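Local structure of ferredoxin CarAc (Pseudomonas resinovorans, 7BUH) at residues S12-G17 against L30-V35. The protein shuttles electrons through its Rieske [2Fe-2S] cluster from the reductase CarAd to the oxygenase CarAa in the carbazole 1,9a-dioxygenase system. Residues are numbered along the deposited sequence; the frame is centred on the assembly and turned at random.
Sequences SDMQPG and LAVYRV
Val32 meets the loop first, through Met14. Its CG1 lies 4.4 Å from Met14 SD, a loose apolar touch. The Met14 chain bends at its last torsion (chi3 70°), which brings the methyl to the strand backbone. There Met14 CE rests 3.5 Å from Val32 O. The same methyl passes the backbone of Tyr33, whose ring belongs to the other side of the strand, where its hydroxyl bonds Thr42. Arg34 carries most of the contact. Its CG is anti to the backbone N (chi1 -176°) and the chain runs fully extended to NE, alongside the loop backbone of Met14, Gln15 and Pro16. Arg34 CB touches Met14 CE, and Arg34 CD packs 3.7 Å from Pro16 N. The Pro16 ring runs beside the Arg34 chain, with its CD over one face of the guanidinium. Arg34 NH1 gives Met14 O a weak, bent hydrogen bond of 3.0 Å (121° at the hydrogen). The strongest polar partner is Gly36 O, bonded by Arg34 NE, and NH2 makes a salt bridge with Asp37; together they probably limit how the group can turn. Replacing Arg34 by alanine would remove the guanidinium, so Asp37 would probably lose this salt bridge and a gap would open beside Pro16. At the backbone, Gly17 N donates to Arg34 O at 2.7 Å. Gly17 has a positive phi, which favours glycine. This bond joins the end of the loop to strand 27-35, just before edge strand 18-24 pairs with it in the antiparallel sheet of the Rieske domain. The loop links strands 5-10 and 18-24, the two outermost strands of that sheet, and Phe39 of strand 38-43 packs against both Met14 and Arg34.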
ATOM      1  N   SER A  12     -12.223  -3.703 -12.004  1.00 14.67           N
ATOM      2  CA  SER A  12     -13.613  -4.101 -11.639  1.00 17.06           C
ATOM      3  C   SER A  12     -13.633  -5.241 -10.591  1.00 18.11           C
ATOM      4  O   SER A  12     -14.699  -5.481  -9.979  1.00 18.50           O
ATOM      5  CB  SER A  12     -14.367  -4.428 -12.883  1.00 17.48           C
ATOM      6  OG  SER A  12     -13.731  -5.464 -13.602  1.00 18.15           O
ATOM      7  N   ASP A  13     -12.492  -5.900 -10.374  1.00 20.28           N
ATOM      8  CA  ASP A  13     -12.286  -6.977  -9.364  1.00 22.90           C
ATOM      9  C   ASP A  13     -12.168  -6.377  -7.963  1.00 20.45           C
ATOM     10  O   ASP A  13     -12.242  -7.136  -7.004  1.00 20.93           O
ATOM     11  CB  ASP A  13     -10.985  -7.751  -9.616  1.00 26.68           C
ATOM     12  CG  ASP A  13     -11.047  -8.738 -10.767  1.00 32.03           C
ATOM     13  OD1 ASP A  13     -12.167  -9.149 -11.091  1.00 31.11           O
ATOM     14  OD2 ASP A  13      -9.949  -9.098 -11.320  1.00 41.94           O
ATOM     15  N   MET A  14     -11.962  -5.067  -7.838  1.00 18.40           N
ATOM     16  CA  MET A  14     -11.896  -4.408  -6.507  1.00 18.29           C
ATOM     17  C   MET A  14     -13.147  -3.564  -6.289  1.00 17.14           C
ATOM     18  O   MET A  14     -13.389  -2.608  -7.051  1.00 16.27           O
ATOM     19  CB  MET A  14     -10.636  -3.548  -6.390  1.00 17.94           C
ATOM     20  CG  MET A  14      -9.364  -4.373  -6.349  1.00 19.18           C
ATOM     21  SD  MET A  14      -7.928  -3.352  -5.874  1.00 20.01           S
ATOM     22  CE  MET A  14      -8.261  -3.005  -4.144  1.00 19.44           C
ATOM     23  N   GLN A  15     -13.930  -3.925  -5.277  1.00 17.38           N
ATOM     24  CA  GLN A  15     -15.069  -3.095  -4.846  1.00 19.41           C
ATOM     25  C   GLN A  15     -14.462  -1.894  -4.140  1.00 18.00           C
ATOM     26  O   GLN A  15     -13.407  -2.024  -3.534  1.00 19.12           O
ATOM     27  CB  GLN A  15     -16.018  -3.852  -3.906  1.00 22.29           C
ATOM     28  CG  GLN A  15     -16.832  -4.950  -4.580  1.00 23.92           C
ATOM     29  CD  GLN A  15     -17.779  -4.330  -5.577  1.00 27.56           C
ATOM     30  OE1 GLN A  15     -18.683  -3.578  -5.216  1.00 30.73           O
ATOM     31  NE2 GLN A  15     -17.533  -4.596  -6.843  1.00 30.80           N
ATOM     32  N   PRO A  16     -15.152  -0.740  -4.132  1.00 18.15           N
ATOM     33  CA  PRO A  16     -14.724   0.390  -3.316  1.00 19.06           C
ATOM     34  C   PRO A  16     -14.622  -0.039  -1.839  1.00 18.56           C
ATOM     35  O   PRO A  16     -15.444  -0.836  -1.335  1.00 16.50           O
ATOM     36  CB  PRO A  16     -15.784   1.471  -3.585  1.00 20.13           C
ATOM     37  CG  PRO A  16     -16.454   1.018  -4.884  1.00 20.25           C
ATOM     38  CD  PRO A  16     -16.397  -0.487  -4.875  1.00 19.50           C
ATOM     39  N   GLY A  17     -13.607   0.475  -1.148  1.00 16.89           N
ATOM     40  CA  GLY A  17     -13.394   0.156   0.265  1.00 17.56           C
ATOM     41  C   GLY A  17     -12.754  -1.204   0.461  1.00 17.89           C
ATOM     42  O   GLY A  17     -12.859  -1.727   1.589  1.00 20.86           O
ATOM     43  N   LEU A  30       3.249  -4.999  -0.600  1.00 11.07           N
ATOM     44  CA  LEU A  30       2.463  -3.748  -0.755  1.00 11.37           C
ATOM     45  C   LEU A  30       0.978  -4.045  -0.502  1.00 10.90           C
ATOM     46  O   LEU A  30       0.524  -5.191  -0.658  1.00 10.45           O
ATOM     47  CB  LEU A  30       2.679  -3.175  -2.156  1.00 11.83           C
ATOM     48  CG  LEU A  30       4.144  -3.037  -2.578  1.00 12.41           C
ATOM     49  CD1 LEU A  30       4.260  -2.554  -4.013  1.00 13.62           C
ATOM     50  CD2 LEU A  30       4.900  -2.125  -1.631  1.00 13.05           C
ATOM     51  N   ALA A  31       0.254  -3.010  -0.119  1.00 11.57           N
ATOM     52  CA  ALA A  31      -1.223  -3.020  -0.038  1.00 11.10           C
ATOM     53  C   ALA A  31      -1.724  -2.038  -1.090  1.00 10.83           C
ATOM     54  O   ALA A  31      -1.194  -0.925  -1.168  1.00  9.55           O
ATOM     55  CB  ALA A  31      -1.663  -2.655   1.347  1.00 11.86           C
ATOM     56  N   VAL A  32      -2.681  -2.459  -1.897  1.00  9.92           N
ATOM     57  CA  VAL A  32      -3.359  -1.585  -2.883  1.00 10.96           C
ATOM     58  C   VAL A  32      -4.798  -1.369  -2.415  1.00 10.70           C
ATOM     59  O   VAL A  32      -5.503  -2.369  -2.121  1.00 12.11           O
ATOM     60  CB  VAL A  32      -3.312  -2.205  -4.284  1.00 11.89           C
ATOM     61  CG1 VAL A  32      -4.053  -1.360  -5.281  1.00 12.69           C
ATOM     62  CG2 VAL A  32      -1.874  -2.400  -4.707  1.00 13.14           C
ATOM     63  N   TYR A  33      -5.222  -0.117  -2.322  1.00 11.58           N
ATOM     64  CA  TYR A  33      -6.531   0.262  -1.737  1.00 11.60           C
ATOM     65  C   TYR A  33      -7.382   0.890  -2.827  1.00 12.17           C
ATOM     66  O   TYR A  33      -6.830   1.683  -3.587  1.00 11.46           O
ATOM     67  CB  TYR A  33      -6.357   1.297  -0.625  1.00 11.31           C
ATOM     68  CG  TYR A  33      -5.274   1.007   0.369  1.00 10.78           C
ATOM     69  CD1 TYR A  33      -3.972   1.426   0.179  1.00 10.19           C
ATOM     70  CD2 TYR A  33      -5.565   0.349   1.543  1.00 10.71           C
ATOM     71  CE1 TYR A  33      -2.973   1.191   1.107  1.00 10.00           C
ATOM     72  CE2 TYR A  33      -4.579   0.107   2.484  1.00 10.64           C
ATOM     73  CZ  TYR A  33      -3.280   0.516   2.269  1.00 10.82           C
ATOM     74  OH  TYR A  33      -2.348   0.290   3.246  1.00 11.73           O
ATOM     75  N   ARG A  34      -8.656   0.491  -2.924  1.00 12.13           N
ATOM     76  CA  ARG A  34      -9.639   1.198  -3.763  1.00 12.14           C
ATOM     77  C   ARG A  34     -10.477   2.042  -2.803  1.00 12.27           C
ATOM     78  O   ARG A  34     -11.197   1.460  -1.963  1.00 12.50           O
ATOM     79  CB  ARG A  34     -10.522   0.258  -4.578  1.00 12.21           C
ATOM     80  CG  ARG A  34     -11.453   1.049  -5.485  1.00 12.75           C
ATOM     81  CD  ARG A  34     -12.357   0.203  -6.361  1.00 14.55           C
ATOM     82  NE  ARG A  34     -13.204   1.056  -7.171  1.00 14.84           N
ATOM     83  CZ  ARG A  34     -13.641   0.776  -8.403  1.00 16.32           C
ATOM     84  NH1 ARG A  34     -13.242  -0.315  -9.033  1.00 15.78           N
ATOM     85  NH2 ARG A  34     -14.401   1.658  -9.042  1.00 16.64           N
ATOM     86  N   VAL A  35     -10.322   3.354  -2.886  1.00 12.28           N
ATOM     87  CA  VAL A  35     -11.101   4.317  -2.078  1.00 13.08           C
ATOM     88  C   VAL A  35     -12.068   4.970  -3.053  1.00 12.97           C
ATOM     89  O   VAL A  35     -11.589   5.751  -3.906  1.00 12.28           O
ATOM     90  CB  VAL A  35     -10.182   5.306  -1.347  1.00 13.82           C
ATOM     91  CG1 VAL A  35     -10.976   6.326  -0.561  1.00 14.22           C
ATOM     92  CG2 VAL A  35      -9.210   4.532  -0.451  1.00 14.51           C
TER